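KLLA0F12672p (Kluyveromyces lactis, PDB 4M3O) probably acts, through its zinc-binding N-terminal domain, the part in this structure, as a phosphatase of the RNA polymerase II C-terminal repeat domain. Local coordinates at residues R47-I52 / Y76-K81; K72-P77 / K114-C119. All coordinates share one frame; numbering follows the deposited sequence.

Contact 1. Residues R47-I52 / Y76-K81; sequences RTMKYI and YPLCSK. With ZN (zinc ion), chain C.
M49 reaches from the short helix 46-52 across to the loop Y76-K81 and carries all of this side's packing, showing how one flexible thioether can serve three differently shaped partners. The interactions across the contact are apolar. The methyl CE comes up obliquely to the ring of Y76, with M49 CE 3.7 Å from Y76 CE1, and also lies 4.0 Å from P77 CG. The M49 side chain crosses that of P77 at about a right angle, with M49 SD 4.0 Å from P77 CB. Farther back, M49 CG meets the branch of L78 at 4.0 Å from L78 CG. The methionine starts with CG anti to the backbone N (chi1 -157°) and bends at chi2 (52°), which lays its sulfur and methyl along the row Y76-P77-L78. Shortening M49 to an alanine would probably open a gap among P77, L78 and the near rim of the Y76 ring, since both SD and CE would be gone.

Polar bonds shape the loop itself. Y76 to C79 forms a type I beta turn, closed by C79 N to Y76 O at 2.9 Å. Beyond it, C79 SG binds the zinc ion at 2.3 Å and accepts the N-H of K81 at 3.4 Å (161°), the kind of N-H...S bond common at cysteine-bound zinc sites.

Around this buried contact, strand 42-43 supplies V43 against T48, P77 and L78, while Y61 and L64 of helix 58-70 pack on P77. The M49 carbonyl is bonded to Y123 of helix 114-125.

Contact 2. Residues K72-P77 / K114-C119; sequences KRCGYP and KAHFRC. With ZN (zinc ion), chain C.
H116 and C74 bind the same zinc ion from a helix and a loop respectively, so this contact is a worked case of a metal and a tyrosine ring together joining a loop to a helix. Along K114-C119, the first residue to engage is H116. H116 ND1 binds the zinc ion at 2.2 Å, and C74 SG does so at 2.3 Å; this sulfur sits at the edge of the imidazole, near its plane. One imidazole face receives the edge of the Y76 ring in an edge-to-face pair with planes at 55°: Y76 CD2 lies over the imidazole centre, 3.7 Å from H116 CD2. A turn later, C119 places its CB over a face of the Y76 ring in a CH-pi contact, with C119 CB 3.6 Å from Y76 CZ. C119 O accepts a bond from a water at 2.8 Å, and the same water is hydrogen-bonded to Y76 OH. With CG anti to the backbone N (chi1 -166°), Y76 carries its ring out along the helix, so that its CD2 edge meets H116 and one face meets C119.

C79 and C112 complete the site of three cysteines and one histidine, and E154 is hydrogen-bonded to H116 NE2. Gripped by metal on one nitrogen and carboxylate on the other, with a tyrosine edge on its face, the imidazole is fixed in rotation. The zinc would be expected to polarise the ring and strengthen the bond to E154, while the weak bond from Y76 N to C74 SG probably eases the thiolate's charge.

Overall arrangement
From the N terminus the chain passes strand 2-3, helices 5-13 and 24-40 and strand 42-43 before entering helix 46-52, where contact 1 opens. It runs on through helix 58-70, and contact 1 closes this loop when the chain returns at 76-81. Contact 2 opens at 72-77, before that closure, and closes only at helix 114-125, so the two loops overlap rather than nest. Y76 and P77 belong to both contacts. A probable hydrogen bond from C74 N to K81 O (2.7 Å) joins the zinc loop to itself. Together the contacts pack this loop against both helix 46-52 and helix 114-125, with the zinc ion on its far side from M49.

Contact 1. Residues R47-I52 / Y76-K81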
loop_
_atom_site.group_PDB
_atom_site.type_symbol
_atom_site.label_atom_id
_atom_site.label_comp_id
_atom_site.label_asym_id
_atom_site.label_seq_id
_atom_site.Cartn_x
_atom_site.Cartn_y
_atom_site.Cartn_z
ATOM N N ARG A 47 -1.568 10.001 7.175
ATOM C CA ARG A 47 -0.628 9.517 8.181
ATOM C C ARG A 47 -0.514 7.997 8.055
ATOM O O ARG A 47 0.563 7.410 8.272
ATOM C CB ARG A 47 -1.012 9.988 9.616
ATOM C CG ARG A 47 -2.217 9.316 10.245
ATOM C CD ARG A 47 -2.546 9.879 11.636
ATOM N NE ARG A 47 -1.940 9.132 12.740
ATOM C CZ ARG A 47 -2.416 7.997 13.266
ATOM N NH1 ARG A 47 -3.522 7.389 12.791
ATOM N NH2 ARG A 47 -1.761 7.430 14.267
ATOM N N THR A 48 -1.623 7.356 7.694
ATOM C CA THR A 48 -1.641 5.939 7.522
ATOM C C THR A 48 -0.834 5.518 6.236
ATOM O O THR A 48 -0.037 4.590 6.219
ATOM C CB THR A 48 -3.097 5.420 7.515
ATOM O OG1 THR A 48 -3.796 5.834 8.709
ATOM C CG2 THR A 48 -3.090 3.875 7.435
ATOM N N MET A 49 -1.026 6.291 5.194
ATOM C CA MET A 49 -0.359 6.133 3.914
ATOM C C MET A 49 1.151 6.248 4.106
ATOM O O MET A 49 1.948 5.405 3.601
ATOM C CB MET A 49 -0.971 7.195 3.020
ATOM C CG MET A 49 -0.906 7.002 1.568
ATOM S SD MET A 49 -1.503 5.432 0.914
ATOM C CE MET A 49 -0.681 5.774 -0.628
ATOM N N LYS A 50 1.580 7.186 4.944
ATOM C CA LYS A 50 3.022 7.327 5.235
ATOM C C LYS A 50 3.540 6.179 6.109
ATOM O O LYS A 50 4.670 5.732 5.928
ATOM C CB LYS A 50 3.347 8.606 5.931
ATOM C CG LYS A 50 3.033 9.877 5.152
ATOM C CD LYS A 50 2.883 11.070 6.143
ATOM C CE LYS A 50 2.483 12.354 5.422
ATOM N NZ LYS A 50 3.665 13.070 4.860
ATOM N N TYR A 51 2.698 5.699 7.012
ATOM C CA TYR A 51 3.062 4.543 7.846
ATOM C C TYR A 51 3.253 3.242 7.009
ATOM O O TYR A 51 4.177 2.492 7.228
ATOM C CB TYR A 51 1.970 4.351 8.910
ATOM C CG TYR A 51 2.089 3.123 9.741
ATOM C CD1 TYR A 51 3.062 3.022 10.727
ATOM C CD2 TYR A 51 1.228 2.041 9.541
ATOM C CE1 TYR A 51 3.194 1.862 11.502
ATOM C CE2 TYR A 51 1.316 0.893 10.331
ATOM C CZ TYR A 51 2.301 0.809 11.308
ATOM O OH TYR A 51 2.391 -0.362 12.030
ATOM N N ILE A 52 2.337 2.989 6.077
ATOM C CA ILE A 52 2.363 1.811 5.150
ATOM C C ILE A 52 3.691 1.543 4.479
ATOM O O ILE A 52 4.044 0.407 4.223
ATOM C CB ILE A 52 1.333 2.030 4.010
ATOM C CG1 ILE A 52 -0.042 2.081 4.568
ATOM C CG2 ILE A 52 1.291 0.890 3.040
ATOM C CD1 ILE A 52 -0.202 1.112 5.677
ATOM N N TYR A 76 -4.685 3.810 -6.457
ATOM C CA TYR A 76 -4.198 4.663 -5.335
ATOM C C TYR A 76 -4.984 4.371 -4.066
ATOM O O TYR A 76 -6.194 4.577 -4.036
ATOM C CB TYR A 76 -4.258 6.149 -5.698
ATOM C CG TYR A 76 -3.500 7.125 -4.794
ATOM C CD1 TYR A 76 -2.169 6.894 -4.441
ATOM C CD2 TYR A 76 -4.129 8.305 -4.333
ATOM C CE1 TYR A 76 -1.463 7.795 -3.684
ATOM C CE2 TYR A 76 -3.432 9.246 -3.552
ATOM C CZ TYR A 76 -2.119 8.965 -3.202
ATOM O OH TYR A 76 -1.372 9.835 -2.466
ATOM N N PRO A 77 -4.302 3.789 -3.046
ATOM C CA PRO A 77 -4.957 3.229 -1.861
ATOM C C PRO A 77 -5.871 4.207 -1.057
ATOM O O PRO A 77 -6.797 3.765 -0.452
ATOM C CB PRO A 77 -3.783 2.693 -0.990
ATOM C CG PRO A 77 -2.634 2.583 -1.908
ATOM C CD PRO A 77 -2.854 3.515 -3.063
ATOM N N LEU A 78 -5.619 5.507 -1.117
ATOM C CA LEU A 78 -6.497 6.514 -0.488
ATOM C C LEU A 78 -7.835 6.721 -1.198
ATOM O O LEU A 78 -8.695 7.382 -0.660
ATOM C CB LEU A 78 -5.818 7.844 -0.459
ATOM C CG LEU A 78 -4.652 7.983 0.522
ATOM C CD1 LEU A 78 -3.915 9.244 0.105
ATOM C CD2 LEU A 78 -5.185 8.126 1.968
ATOM N N CYS A 79 -8.006 6.143 -2.375
ATOM C CA CYS A 79 -9.183 6.403 -3.182
ATOM C C CYS A 79 -10.252 5.342 -2.984
ATOM O O CYS A 79 -9.935 4.141 -2.902
ATOM C CB CYS A 79 -8.787 6.344 -4.642
ATOM S SG CYS A 79 -9.984 7.018 -5.817
ATOM N N SER A 80 -11.508 5.757 -2.999
ATOM C CA SER A 80 -12.612 4.816 -2.892
ATOM C C SER A 80 -13.425 4.776 -4.185
ATOM O O SER A 80 -14.523 4.273 -4.195
ATOM C CB SER A 80 -13.511 5.211 -1.705
ATOM O OG SER A 80 -13.996 6.519 -1.906
ATOM N N LYS A 81 -12.884 5.287 -5.277
ATOM C CA LYS A 81 -13.479 5.023 -6.599
ATOM C C LYS A 81 -12.822 3.832 -7.305
ATOM O O LYS A 81 -11.807 3.267 -6.829
ATOM C CB LYS A 81 -13.370 6.257 -7.483
ATOM C CG LYS A 81 -13.881 7.468 -6.741
ATOM C CD LYS A 81 -13.815 8.737 -7.549
ATOM C CE LYS A 81 -13.996 9.905 -6.605
ATOM N NZ LYS A 81 -14.627 11.034 -7.315
HETATM ZN ZN ZN C . -8.566 7.291 -7.603
#

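Contact 2. Residues K72-P77 / K114-C119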
loop_
_atom_site.group_PDB
_atom_site.type_symbol
_atom_site.label_atom_id
_atom_site.label_comp_id
_atom_site.label_asym_id
_atom_site.label_seq_id
_atom_site.Cartn_x
_atom_site.Cartn_y
_atom_site.Cartn_z
ATOM N N LYS A 72 -12.078 -3.900 -8.656
ATOM C CA LYS A 72 -12.597 -2.633 -9.134
ATOM C C LYS A 72 -12.304 -1.421 -8.236
ATOM O O LYS A 72 -13.091 -0.490 -8.132
ATOM C CB LYS A 72 -14.067 -2.745 -9.504
ATOM C CG LYS A 72 -14.278 -3.813 -10.576
ATOM C CD LYS A 72 -15.741 -3.943 -10.936
ATOM C CE LYS A 72 -16.014 -5.298 -11.574
ATOM N NZ LYS A 72 -17.480 -5.401 -11.736
ATOM N N ARG A 73 -11.097 -1.368 -7.702
ATOM C CA ARG A 73 -10.710 -0.110 -6.986
ATOM C C ARG A 73 -9.587 0.602 -7.709
ATOM O O ARG A 73 -8.641 -0.055 -8.266
ATOM C CB ARG A 73 -10.390 -0.437 -5.546
ATOM C CG ARG A 73 -11.686 -0.696 -4.773
ATOM C CD ARG A 73 -11.599 -1.760 -3.712
ATOM N NE ARG A 73 -11.491 -1.138 -2.410
ATOM C CZ ARG A 73 -12.267 -1.360 -1.361
ATOM N NH1 ARG A 73 -13.247 -2.256 -1.369
ATOM N NH2 ARG A 73 -12.018 -0.695 -0.255
ATOM N N CYS A 74 -9.727 1.923 -7.787
ATOM C CA CYS A 74 -8.593 2.777 -8.154
ATOM C C CYS A 74 -7.327 2.281 -7.435
ATOM O O CYS A 74 -7.361 1.898 -6.251
ATOM C CB CYS A 74 -8.842 4.243 -7.805
ATOM S SG CYS A 74 -7.441 5.361 -8.224
ATOM N N GLY A 75 -6.247 2.244 -8.189
ATOM C CA GLY A 75 -4.971 1.781 -7.708
ATOM C C GLY A 75 -4.440 2.527 -6.499
ATOM O O GLY A 75 -3.850 1.920 -5.607
ATOM N N TYR A 76 -4.685 3.810 -6.457
ATOM C CA TYR A 76 -4.198 4.663 -5.335
ATOM C C TYR A 76 -4.984 4.371 -4.066
ATOM O O TYR A 76 -6.194 4.577 -4.036
ATOM C CB TYR A 76 -4.258 6.149 -5.698
ATOM C CG TYR A 76 -3.500 7.125 -4.794
ATOM C CD1 TYR A 76 -2.169 6.894 -4.441
ATOM C CD2 TYR A 76 -4.129 8.305 -4.333
ATOM C CE1 TYR A 76 -1.463 7.795 -3.684
ATOM C CE2 TYR A 76 -3.432 9.246 -3.552
ATOM C CZ TYR A 76 -2.119 8.965 -3.202
ATOM O OH TYR A 76 -1.372 9.835 -2.466
ATOM N N PRO A 77 -4.302 3.789 -3.046
ATOM C CA PRO A 77 -4.957 3.229 -1.861
ATOM C C PRO A 77 -5.871 4.207 -1.057
ATOM O O PRO A 77 -6.797 3.765 -0.452
ATOM C CB PRO A 77 -3.783 2.693 -0.990
ATOM C CG PRO A 77 -2.634 2.583 -1.908
ATOM C CD PRO A 77 -2.854 3.515 -3.063
ATOM N N LYS A 114 -5.963 11.116 -14.052
ATOM C CA LYS A 114 -4.527 11.255 -14.274
ATOM C C LYS A 114 -3.802 11.700 -12.959
ATOM O O LYS A 114 -2.613 11.385 -12.696
ATOM C CB LYS A 114 -4.281 12.280 -15.369
ATOM C CG LYS A 114 -2.848 12.340 -15.862
ATOM C CD LYS A 114 -2.509 13.782 -16.174
ATOM C CE LYS A 114 -2.345 14.594 -14.885
ATOM N NZ LYS A 114 -1.595 15.844 -15.150
ATOM N N ALA A 115 -4.537 12.438 -12.169
ATOM C CA ALA A 115 -4.091 12.995 -10.929
ATOM C C ALA A 115 -3.690 11.831 -9.993
ATOM O O ALA A 115 -2.561 11.833 -9.428
ATOM C CB ALA A 115 -5.209 13.864 -10.337
ATOM N N HIS A 116 -4.555 10.822 -9.909
ATOM C CA HIS A 116 -4.288 9.624 -9.060
ATOM C C HIS A 116 -3.212 8.742 -9.636
ATOM O O HIS A 116 -2.409 8.200 -8.875
ATOM C CB HIS A 116 -5.575 8.897 -8.652
ATOM C CG HIS A 116 -6.229 9.512 -7.453
ATOM N ND1 HIS A 116 -7.333 8.987 -6.834
ATOM C CD2 HIS A 116 -5.859 10.581 -6.699
ATOM C CE1 HIS A 116 -7.653 9.728 -5.783
ATOM N NE2 HIS A 116 -6.764 10.700 -5.677
ATOM N N PHE A 117 -3.144 8.632 -10.971
ATOM C CA PHE A 117 -1.917 8.130 -11.615
ATOM C C PHE A 117 -0.617 8.828 -11.078
ATOM O O PHE A 117 0.295 8.163 -10.661
ATOM C CB PHE A 117 -2.013 8.255 -13.153
ATOM C CG PHE A 117 -0.769 7.857 -13.874
ATOM C CD1 PHE A 117 -0.122 6.686 -13.596
ATOM C CD2 PHE A 117 -0.251 8.683 -14.860
ATOM C CE1 PHE A 117 1.033 6.327 -14.287
ATOM C CE2 PHE A 117 0.890 8.343 -15.530
ATOM C CZ PHE A 117 1.528 7.165 -15.284
ATOM N N ARG A 118 -0.578 10.155 -11.083
ATOM C CA ARG A 118 0.626 10.897 -10.650
ATOM C C ARG A 118 0.885 10.751 -9.142
ATOM O O ARG A 118 2.016 10.614 -8.701
ATOM C CB ARG A 118 0.500 12.394 -11.071
ATOM C CG ARG A 118 0.464 12.651 -12.570
ATOM C CD ARG A 118 1.730 12.095 -13.245
ATOM N NE ARG A 118 2.042 12.743 -14.520
ATOM C CZ ARG A 118 2.888 12.248 -15.439
ATOM N NH1 ARG A 118 3.480 11.066 -15.306
ATOM N NH2 ARG A 118 3.170 12.952 -16.517
ATOM N N CYS A 119 -0.166 10.806 -8.332
ATOM C CA CYS A 119 -0.009 10.656 -6.890
ATOM C C CYS A 119 0.578 9.287 -6.555
ATOM O O CYS A 119 1.411 9.136 -5.648
ATOM C CB CYS A 119 -1.354 10.840 -6.176
ATOM S SG CYS A 119 -2.082 12.476 -6.258
HETATM ZN ZN ZN C . -8.566 7.291 -7.603
HETATM O O HOH W 1 1.223 10.696 -3.322
#